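Local structure of amine Dehydrogenase (Pseudomonas putida, 1JMX) at residues A[73-78]-A[234-239]; A[203-206]-A[210-213]; A[277-280]-A[286-289]. The protein carries two covalently bound c-type hemes as the alpha subunit of a quinohemoprotein amine dehydrogenase and probably passes electrons on through them. All coordinates share one frame; numbering follows the deposited sequence.

Contact 1: residues A[73-78]-A[234-239]; sequences SETDGV and NGYEWR
The heme-bearing region meets the eight-stranded antiparallel barrel here, where a loop after helix 54-67 brings Thr75 against Tyr236 and Glu237. Methyl CG2 of Thr75 does most of the touching. It lies 3.6 Å from the phenol oxygen OH of Tyr236, and the two side chains approach from opposite directions. The polar end of each has its strongest partner outside the two segments: Tyr236 OH bonds to the carbonyl of Leu70, and Thr75 OG1 to that of Pro72. The torsion of Thr75 puts OG1 between its backbone N and carbonyl carbon (chi1 64°), and this leaves CG2 directed at the barrel.

Tyr236 and Glu237 form a classic beta bulge opposite Tyr233, at the start of strand 237-244. The CB of Tyr236 points toward the loop, while Glu237 comes near it only with its end. Glu237 CG lies over one face of the Tyr236 ring, 3.7 Å above the plane and offset toward the rim. The Glu237 chain then bends at chi2 (-72°), and its OE2 comes within 4.2 Å of Thr75 CG2.

The carboxylate is held by two arginines. Arg239 forms a salt bridge to OE1, end-on: NH1 lies 2.9 Å and NH2 3.0 Å from Glu237 OE1, both on the same face of the carboxylate plane. Its NH2 also pairs with Glu35. Arg79, the next residue of the same loop, forms a salt bridge with OE2 and also bonds to Thr75 OG1. These positive neighbours would be expected to stabilise the charged form of Glu237. Residues Thr75 to Val78 make a type II turn, closed by Val78 N to Thr75 O at 3.0 Å.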
ATOM      1  N   SER A  73      10.444  -1.925  26.379  1.00 14.26           N
ATOM      2  CA  SER A  73      10.815  -3.213  25.814  1.00 14.32           C
ATOM      3  C   SER A  73       9.754  -3.828  24.904  1.00 14.69           C
ATOM      4  O   SER A  73      10.036  -4.772  24.177  1.00 15.84           O
ATOM      5  CB  SER A  73      11.199  -4.191  26.922  1.00 14.38           C
ATOM      6  OG  SER A  73      10.108  -4.452  27.776  1.00 19.42           O
ATOM      7  N   GLU A  74       8.532  -3.308  24.951  1.00 14.79           N
ATOM      8  CA  GLU A  74       7.470  -3.821  24.094  1.00 14.55           C
ATOM      9  C   GLU A  74       7.522  -3.165  22.716  1.00 15.06           C
ATOM     10  O   GLU A  74       6.775  -3.541  21.817  1.00 15.73           O
ATOM     11  CB  GLU A  74       6.099  -3.629  24.744  1.00 14.69           C
ATOM     12  CG  GLU A  74       5.906  -4.432  26.031  1.00 14.07           C
ATOM     13  CD  GLU A  74       4.535  -4.228  26.647  1.00 13.69           C
ATOM     14  OE1 GLU A  74       4.057  -3.079  26.698  1.00 13.96           O
ATOM     15  OE2 GLU A  74       3.929  -5.219  27.077  1.00 14.48           O
ATOM     16  N   THR A  75       8.383  -2.156  22.571  1.00 15.11           N
ATOM     17  CA  THR A  75       8.570  -1.473  21.290  1.00 17.27           C
ATOM     18  C   THR A  75       9.898  -1.894  20.639  1.00 17.34           C
ATOM     19  O   THR A  75      10.172  -1.534  19.499  1.00 17.14           O
ATOM     20  CB  THR A  75       8.564   0.075  21.422  1.00 17.12           C
ATOM     21  OG1 THR A  75       9.674   0.503  22.226  1.00 17.72           O
ATOM     22  CG2 THR A  75       7.262   0.561  22.028  1.00 17.16           C
ATOM     23  N   ASP A  76      10.718  -2.637  21.382  1.00 19.20           N
ATOM     24  CA  ASP A  76      12.015  -3.112  20.893  1.00 20.36           C
ATOM     25  C   ASP A  76      11.947  -3.799  19.536  1.00 19.19           C
ATOM     26  O   ASP A  76      11.260  -4.809  19.369  1.00 18.83           O
ATOM     27  CB  ASP A  76      12.646  -4.087  21.890  1.00 24.72           C
ATOM     28  CG  ASP A  76      13.298  -3.392  23.076  1.00 28.62           C
ATOM     29  OD1 ASP A  76      13.284  -2.137  23.145  1.00 32.29           O
ATOM     30  OD2 ASP A  76      13.836  -4.116  23.944  1.00 32.04           O
ATOM     31  N   GLY A  77      12.674  -3.245  18.569  1.00 18.66           N
ATOM     32  CA  GLY A  77      12.706  -3.822  17.236  1.00 16.17           C
ATOM     33  C   GLY A  77      11.674  -3.323  16.240  1.00 14.94           C
ATOM     34  O   GLY A  77      11.778  -3.625  15.053  1.00 14.93           O
ATOM     35  N   VAL A  78      10.671  -2.585  16.706  1.00 13.30           N
ATOM     36  CA  VAL A  78       9.644  -2.063  15.806  1.00 12.55           C
ATOM     37  C   VAL A  78       9.495  -0.538  15.896  1.00 12.51           C
ATOM     38  O   VAL A  78       8.512   0.028  15.412  1.00 13.18           O
ATOM     39  CB  VAL A  78       8.257  -2.786  15.992  1.00 12.62           C
ATOM     40  CG1 VAL A  78       8.299  -4.173  15.379  1.00 10.92           C
ATOM     41  CG2 VAL A  78       7.879  -2.892  17.457  1.00 12.30           C
ATOM     42  N   ASN A 234       3.883   8.612  28.169  1.00 15.15           N
ATOM     43  CA  ASN A 234       4.230   7.415  28.928  1.00 15.30           C
ATOM     44  C   ASN A 234       5.617   7.427  29.575  1.00 16.21           C
ATOM     45  O   ASN A 234       6.256   6.387  29.692  1.00 17.41           O
ATOM     46  CB  ASN A 234       4.063   6.181  28.033  1.00 16.01           C
ATOM     47  CG  ASN A 234       4.001   4.884  28.816  1.00 16.46           C
ATOM     48  OD1 ASN A 234       3.687   4.874  30.000  1.00 17.06           O
ATOM     49  ND2 ASN A 234       4.300   3.779  28.151  1.00 18.28           N
ATOM     50  N   GLY A 235       6.089   8.611  29.955  1.00 16.68           N
ATOM     51  CA  GLY A 235       7.373   8.727  30.624  1.00 16.64           C
ATOM     52  C   GLY A 235       8.638   8.540  29.813  1.00 16.64           C
ATOM     53  O   GLY A 235       9.725   8.734  30.353  1.00 17.74           O
ATOM     54  N   TYR A 236       8.521   8.176  28.536  1.00 16.35           N
ATOM     55  CA  TYR A 236       9.705   7.984  27.697  1.00 15.35           C
ATOM     56  C   TYR A 236       9.507   8.342  26.229  1.00 15.47           C
ATOM     57  O   TYR A 236      10.471   8.691  25.554  1.00 15.34           O
ATOM     58  CB  TYR A 236      10.252   6.553  27.821  1.00 15.29           C
ATOM     59  CG  TYR A 236       9.482   5.491  27.055  1.00 16.38           C
ATOM     60  CD1 TYR A 236      10.006   4.930  25.889  1.00 15.27           C
ATOM     61  CD2 TYR A 236       8.241   5.042  27.502  1.00 16.37           C
ATOM     62  CE1 TYR A 236       9.316   3.946  25.191  1.00 17.31           C
ATOM     63  CE2 TYR A 236       7.541   4.061  26.813  1.00 17.21           C
ATOM     64  CZ  TYR A 236       8.083   3.515  25.663  1.00 17.08           C
ATOM     65  OH  TYR A 236       7.409   2.520  25.005  1.00 17.25           O
ATOM     66  N   GLU A 237       8.268   8.270  25.740  1.00 14.53           N
ATOM     67  CA  GLU A 237       7.968   8.586  24.341  1.00 12.99           C
ATOM     68  C   GLU A 237       7.966  10.077  24.033  1.00 13.55           C
ATOM     69  O   GLU A 237       6.947  10.762  24.132  1.00 12.80           O
ATOM     70  CB  GLU A 237       6.653   7.941  23.899  1.00 11.87           C
ATOM     71  CG  GLU A 237       6.714   6.422  23.745  1.00 12.37           C
ATOM     72  CD  GLU A 237       7.506   5.952  22.520  1.00 13.93           C
ATOM     73  OE1 GLU A 237       8.182   6.764  21.851  1.00 14.94           O
ATOM     74  OE2 GLU A 237       7.448   4.742  22.221  1.00 14.42           O
ATOM     75  N   TRP A 238       9.131  10.552  23.612  1.00 14.05           N
ATOM     76  CA  TRP A 238       9.359  11.946  23.279  1.00 12.66           C
ATOM     77  C   TRP A 238       8.928  12.294  21.858  1.00 13.12           C
ATOM     78  O   TRP A 238       9.390  11.690  20.892  1.00 13.82           O
ATOM     79  CB  TRP A 238      10.843  12.254  23.472  1.00 13.74           C
ATOM     80  CG  TRP A 238      11.285  13.608  23.023  1.00 13.17           C
ATOM     81  CD1 TRP A 238      11.588  13.992  21.746  1.00 12.49           C
ATOM     82  CD2 TRP A 238      11.548  14.740  23.858  1.00 14.47           C
ATOM     83  NE1 TRP A 238      12.032  15.292  21.736  1.00 14.92           N
ATOM     84  CE2 TRP A 238      12.020  15.777  23.018  1.00 15.68           C
ATOM     85  CE3 TRP A 238      11.435  14.980  25.234  1.00 13.16           C
ATOM     86  CZ2 TRP A 238      12.382  17.038  23.515  1.00 15.46           C
ATOM     87  CZ3 TRP A 238      11.793  16.229  25.725  1.00 14.37           C
ATOM     88  CH2 TRP A 238      12.260  17.243  24.866  1.00 13.71           C
ATOM     89  N   ARG A 239       8.048  13.284  21.744  1.00 11.87           N
ATOM     90  CA  ARG A 239       7.563  13.749  20.453  1.00 12.69           C
ATOM     91  C   ARG A 239       7.781  15.245  20.389  1.00 13.84           C
ATOM     92  O   ARG A 239       7.219  15.991  21.176  1.00 16.06           O
ATOM     93  CB  ARG A 239       6.075  13.430  20.278  1.00 11.36           C
ATOM     94  CG  ARG A 239       5.776  11.957  20.207  1.00 10.15           C
ATOM     95  CD  ARG A 239       6.433  11.314  19.000  1.00  8.09           C
ATOM     96  NE  ARG A 239       6.159   9.884  18.961  1.00  9.83           N
ATOM     97  CZ  ARG A 239       6.764   8.994  19.736  1.00  8.79           C
ATOM     98  NH1 ARG A 239       7.687   9.380  20.602  1.00 10.55           N
ATOM     99  NH2 ARG A 239       6.412   7.724  19.681  1.00  8.78           N
TER

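Contact 2: residues A[203-206]-A[210-213]; sequences TPDQ and FKVE
Lys211 and Thr203 bury the most surface in this contact, followed by Phe210. Thr203 and Lys211 are an antiparallel hydrogen-bonded pair in the hairpin of strands 194-204 and 209-218, two neighbours in the eight-stranded barrel. Lys211 N gives a hydrogen bond of 2.8 Å to Thr203 O. Thr203 N returns one of 3.1 Å to Lys211 O.

Both side chains leave on the same face of the sheet and cross at a slant. Thr203 OG1 sits between its backbone N and carbonyl carbon (chi1 68°), which brings it to 3.2 Å from Lys211 CB. Beyond CG the lysine chain runs extended, and its end leads away from Thr203.

Phe210 pairs with Pro204 in the next, non-hydrogen-bonded position. Its CB lies 3.3 Å from Thr203 O, and that oxygen sits at the edge of the ring, in its plane. CD1 of the ring is 4.0 Å from Pro204 CA. The ring is buried, with Val202, Leu232 and Leu180 also touching it. Past the pair, Asp205 CB packs 4.0 Å from Phe210 CA.

Asp205 OD2 and Lys211 NZ carry opposite charges but stay 5.5 Å apart, so any attraction between them is probably modest, and the backbone pair carries the polar link of this hairpin end.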
ATOM      1  N   THR A 203      13.833  22.879  28.406  1.00 22.98           N
ATOM      2  CA  THR A 203      13.367  23.615  29.580  1.00 25.29           C
ATOM      3  C   THR A 203      11.894  23.278  29.750  1.00 26.34           C
ATOM      4  O   THR A 203      11.187  23.068  28.773  1.00 27.13           O
ATOM      5  CB  THR A 203      13.542  25.165  29.431  1.00 25.15           C
ATOM      6  OG1 THR A 203      12.660  25.659  28.422  1.00 27.31           O
ATOM      7  CG2 THR A 203      14.977  25.528  29.052  1.00 25.31           C
ATOM      8  N   PRO A 204      11.405  23.241  30.996  1.00 28.03           N
ATOM      9  CA  PRO A 204       9.997  22.917  31.256  1.00 29.11           C
ATOM     10  C   PRO A 204       8.973  23.933  30.755  1.00 29.19           C
ATOM     11  O   PRO A 204       9.291  25.080  30.418  1.00 29.62           O
ATOM     12  CB  PRO A 204       9.956  22.797  32.779  1.00 29.83           C
ATOM     13  CG  PRO A 204      10.941  23.849  33.207  1.00 29.56           C
ATOM     14  CD  PRO A 204      12.101  23.587  32.249  1.00 28.96           C
ATOM     15  N   ASP A 205       7.737  23.464  30.692  1.00 30.50           N
ATOM     16  CA  ASP A 205       6.593  24.256  30.267  1.00 31.46           C
ATOM     17  C   ASP A 205       5.398  23.588  30.966  1.00 32.73           C
ATOM     18  O   ASP A 205       5.582  22.799  31.904  1.00 34.02           O
ATOM     19  CB  ASP A 205       6.447  24.196  28.739  1.00 30.54           C
ATOM     20  CG  ASP A 205       5.694  25.387  28.168  1.00 30.98           C
ATOM     21  OD1 ASP A 205       5.336  25.342  26.973  1.00 30.37           O
ATOM     22  OD2 ASP A 205       5.462  26.378  28.902  1.00 33.58           O
ATOM     23  N   GLN A 206       4.187  23.887  30.516  1.00 33.56           N
ATOM     24  CA  GLN A 206       2.986  23.305  31.109  1.00 34.65           C
ATOM     25  C   GLN A 206       2.933  21.769  31.072  1.00 33.59           C
ATOM     26  O   GLN A 206       2.979  21.170  29.996  1.00 34.52           O
ATOM     27  CB  GLN A 206       1.747  23.869  30.399  1.00 38.24           C
ATOM     28  CG  GLN A 206       1.827  23.781  28.855  1.00 43.99           C
ATOM     29  CD  GLN A 206       0.594  23.136  28.199  1.00 46.52           C
ATOM     30  OE1 GLN A 206      -0.250  23.834  27.613  1.00 47.41           O
ATOM     31  NE2 GLN A 206       0.505  21.795  28.265  1.00 46.48           N
ATOM     32  N   PHE A 210       7.544  20.724  26.867  1.00 19.26           N
ATOM     33  CA  PHE A 210       8.792  21.443  27.095  1.00 18.74           C
ATOM     34  C   PHE A 210       9.069  22.403  25.958  1.00 19.57           C
ATOM     35  O   PHE A 210       8.456  22.322  24.887  1.00 18.13           O
ATOM     36  CB  PHE A 210       9.989  20.476  27.134  1.00 17.37           C
ATOM     37  CG  PHE A 210       9.841  19.328  28.091  1.00 17.30           C
ATOM     38  CD1 PHE A 210      10.289  19.437  29.406  1.00 16.92           C
ATOM     39  CD2 PHE A 210       9.285  18.119  27.670  1.00 17.56           C
ATOM     40  CE1 PHE A 210      10.186  18.366  30.283  1.00 16.64           C
ATOM     41  CE2 PHE A 210       9.177  17.038  28.543  1.00 16.30           C
ATOM     42  CZ  PHE A 210       9.628  17.160  29.849  1.00 17.55           C
ATOM     43  N   LYS A 211       9.994  23.324  26.221  1.00 21.29           N
ATOM     44  CA  LYS A 211      10.479  24.283  25.233  1.00 22.68           C
ATOM     45  C   LYS A 211      11.798  23.631  24.823  1.00 21.83           C
ATOM     46  O   LYS A 211      12.488  23.043  25.661  1.00 22.23           O
ATOM     47  CB  LYS A 211      10.752  25.654  25.857  1.00 24.90           C
ATOM     48  CG  LYS A 211       9.508  26.449  26.248  1.00 28.20           C
ATOM     49  CD  LYS A 211       9.905  27.886  26.583  1.00 32.77           C
ATOM     50  CE  LYS A 211       8.712  28.753  26.993  1.00 35.38           C
ATOM     51  NZ  LYS A 211       9.131  30.172  27.272  1.00 35.75           N
ATOM     52  N   VAL A 212      12.143  23.706  23.545  1.00 22.41           N
ATOM     53  CA  VAL A 212      13.364  23.064  23.059  1.00 22.68           C
ATOM     54  C   VAL A 212      14.208  24.010  22.218  1.00 22.46           C
ATOM     55  O   VAL A 212      13.694  24.770  21.401  1.00 20.91           O
ATOM     56  CB  VAL A 212      13.040  21.789  22.207  1.00 22.10           C
ATOM     57  CG1 VAL A 212      14.313  21.020  21.888  1.00 22.75           C
ATOM     58  CG2 VAL A 212      12.055  20.880  22.937  1.00 22.63           C
ATOM     59  N   GLU A 213      15.517  23.930  22.414  1.00 23.76           N
ATOM     60  CA  GLU A 213      16.451  24.768  21.678  1.00 25.84           C
ATOM     61  C   GLU A 213      17.593  23.902  21.173  1.00 23.91           C
ATOM     62  O   GLU A 213      18.279  23.249  21.949  1.00 23.78           O
ATOM     63  CB  GLU A 213      17.001  25.868  22.588  1.00 30.18           C
ATOM     64  CG  GLU A 213      17.830  26.918  21.876  1.00 36.71           C
ATOM     65  CD  GLU A 213      17.111  28.259  21.767  1.00 41.61           C
ATOM     66  OE1 GLU A 213      17.069  28.834  20.643  1.00 44.42           O
ATOM     67  OE2 GLU A 213      16.598  28.745  22.807  1.00 43.87           O
TER

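Contact 3: residues A[277-280]-A[286-289]; sequences TAVK and LLAV
Two torsions bring Leu287 and Val279 together. In Leu287, CG stands beside the backbone N (chi1 -80°) and CD1 lies anti to CA (chi2 -171°). In Val279, CG1 is anti to the backbone N (chi1 168°), which leaves CG2 to meet the leucine. The contact joins the last strand of the domain II barrel, 269-280, to strand 285-295 of domain III.

The segments are not paired as sheet neighbours. Their axes pass 8.3 Å apart, with their N-to-C directions well away from parallel, and Leu287 reaches across between them. Leu287 buries the most surface, and its two methyls reach different groups. CD2 packs on Val279 and also lies 4.1 Å from Thr277 OG1. CD1 turns to the backbone, 4.0 Å from Thr277 O and 4.3 Å from Ala278 CA. Leu287 lies alongside Thr277 and Val279, pointing the opposite way.

Leu287 and Ala288 form a classic beta bulge opposite Val305, and both point toward segment 277-280. Ser187 of the first barrel strand touches both of them, and Ser307 of strand 299-307 touches Val279. Replacing Leu287 by an alanine would probably open a gap beside Val279 and leave its CG2 without its apolar mate. The meeting of Val279 and Leu287 is tight: CG2 of the valine lies 3.5 Å from CD2 of the leucine, a close approach for two methyl carbons.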
ATOM      1  N   THR A 277      21.095  10.658  18.479  1.00 16.93           N
ATOM      2  CA  THR A 277      21.426  10.116  19.781  1.00 17.34           C
ATOM      3  C   THR A 277      21.903  11.293  20.618  1.00 16.39           C
ATOM      4  O   THR A 277      22.563  12.189  20.108  1.00 16.58           O
ATOM      5  CB  THR A 277      22.481   8.980  19.688  1.00 17.90           C
ATOM      6  OG1 THR A 277      22.767   8.492  21.004  1.00 22.87           O
ATOM      7  CG2 THR A 277      23.767   9.460  19.031  1.00 20.68           C
ATOM      8  N   ALA A 278      21.475  11.348  21.868  1.00 15.98           N
ATOM      9  CA  ALA A 278      21.864  12.443  22.743  1.00 17.31           C
ATOM     10  C   ALA A 278      22.086  11.933  24.154  1.00 19.63           C
ATOM     11  O   ALA A 278      21.644  10.831  24.506  1.00 20.38           O
ATOM     12  CB  ALA A 278      20.799  13.551  22.741  1.00 15.13           C
ATOM     13  N   VAL A 279      22.776  12.741  24.956  1.00 20.84           N
ATOM     14  CA  VAL A 279      23.070  12.391  26.337  1.00 21.77           C
ATOM     15  C   VAL A 279      22.911  13.620  27.218  1.00 21.45           C
ATOM     16  O   VAL A 279      23.389  14.700  26.882  1.00 20.53           O
ATOM     17  CB  VAL A 279      24.501  11.820  26.469  1.00 22.37           C
ATOM     18  CG1 VAL A 279      24.908  11.728  27.922  1.00 24.71           C
ATOM     19  CG2 VAL A 279      24.552  10.443  25.851  1.00 24.48           C
ATOM     20  N   LYS A 280      22.223  13.450  28.342  1.00 21.45           N
ATOM     21  CA  LYS A 280      22.012  14.554  29.260  1.00 22.44           C
ATOM     22  C   LYS A 280      23.257  14.843  30.092  1.00 23.57           C
ATOM     23  O   LYS A 280      23.989  13.938  30.499  1.00 21.28           O
ATOM     24  CB  LYS A 280      20.844  14.273  30.196  1.00 21.53           C
ATOM     25  CG  LYS A 280      20.468  15.460  31.056  1.00 22.82           C
ATOM     26  CD  LYS A 280      19.401  15.100  32.074  1.00 26.84           C
ATOM     27  CE  LYS A 280      19.079  16.285  33.000  1.00 29.43           C
ATOM     28  NZ  LYS A 280      20.268  16.719  33.804  1.00 33.16           N
ATOM     29  N   LEU A 286      30.861   9.550  25.880  1.00 31.07           N
ATOM     30  CA  LEU A 286      31.598   9.888  24.675  1.00 29.37           C
ATOM     31  C   LEU A 286      30.701   9.382  23.548  1.00 27.97           C
ATOM     32  O   LEU A 286      30.657   8.181  23.269  1.00 28.87           O
ATOM     33  CB  LEU A 286      32.960   9.187  24.684  1.00 29.63           C
ATOM     34  CG  LEU A 286      33.994   9.554  23.620  1.00 29.60           C
ATOM     35  CD1 LEU A 286      34.101  11.061  23.459  1.00 29.63           C
ATOM     36  CD2 LEU A 286      35.331   8.955  24.019  1.00 30.10           C
ATOM     37  N   LEU A 287      29.928  10.302  22.973  1.00 26.81           N
ATOM     38  CA  LEU A 287      28.976  10.012  21.905  1.00 24.98           C
ATOM     39  C   LEU A 287      29.509   9.515  20.566  1.00 25.01           C
ATOM     40  O   LEU A 287      29.118   8.442  20.106  1.00 26.18           O
ATOM     41  CB  LEU A 287      28.087  11.226  21.638  1.00 22.58           C
ATOM     42  CG  LEU A 287      26.900  11.500  22.555  1.00 23.11           C
ATOM     43  CD1 LEU A 287      26.065  12.612  21.928  1.00 19.34           C
ATOM     44  CD2 LEU A 287      26.060  10.235  22.715  1.00 21.36           C
ATOM     45  N   ALA A 288      30.353  10.314  19.918  1.00 24.23           N
ATOM     46  CA  ALA A 288      30.879   9.944  18.612  1.00 23.29           C
ATOM     47  C   ALA A 288      32.169  10.661  18.197  1.00 22.31           C
ATOM     48  O   ALA A 288      32.599  11.620  18.837  1.00 21.45           O
ATOM     49  CB  ALA A 288      29.799  10.178  17.558  1.00 23.59           C
ATOM     50  N   VAL A 289      32.795  10.139  17.142  1.00 21.52           N
ATOM     51  CA  VAL A 289      34.005  10.698  16.555  1.00 20.58           C
ATOM     52  C   VAL A 289      33.492  11.115  15.182  1.00 20.59           C
ATOM     53  O   VAL A 289      32.801  10.339  14.524  1.00 21.52           O
ATOM     54  CB  VAL A 289      35.108   9.618  16.350  1.00 20.96           C
ATOM     55  CG1 VAL A 289      36.440  10.272  16.036  1.00 20.38           C
ATOM     56  CG2 VAL A 289      35.228   8.731  17.562  1.00 20.70           C
TER

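In the fold
All three contacts reach the eight-stranded barrel. Contact 1 ties it to the heme-binding region, contact 2 lies within one of its hairpins, and contact 3 joins its last strand to the following domain. Contacts 1 and 2 touch directly: Trp238 CZ3 lies 3.7 Å from Phe210 CD2, and Trp238 CZ2 lies 3.9 Å from Val212 CG2. Contact 3 stays apart, its nearest atoms about 9 Å from contact 1 and about 10 Å from contact 2. Along the chain, contact 2 is nested inside the loop closed by contact 1. The side chain of Thr75 in contact 1 is about 14 Å from a bound heme c. Contacts 2 and 3 lie away from the heme sites.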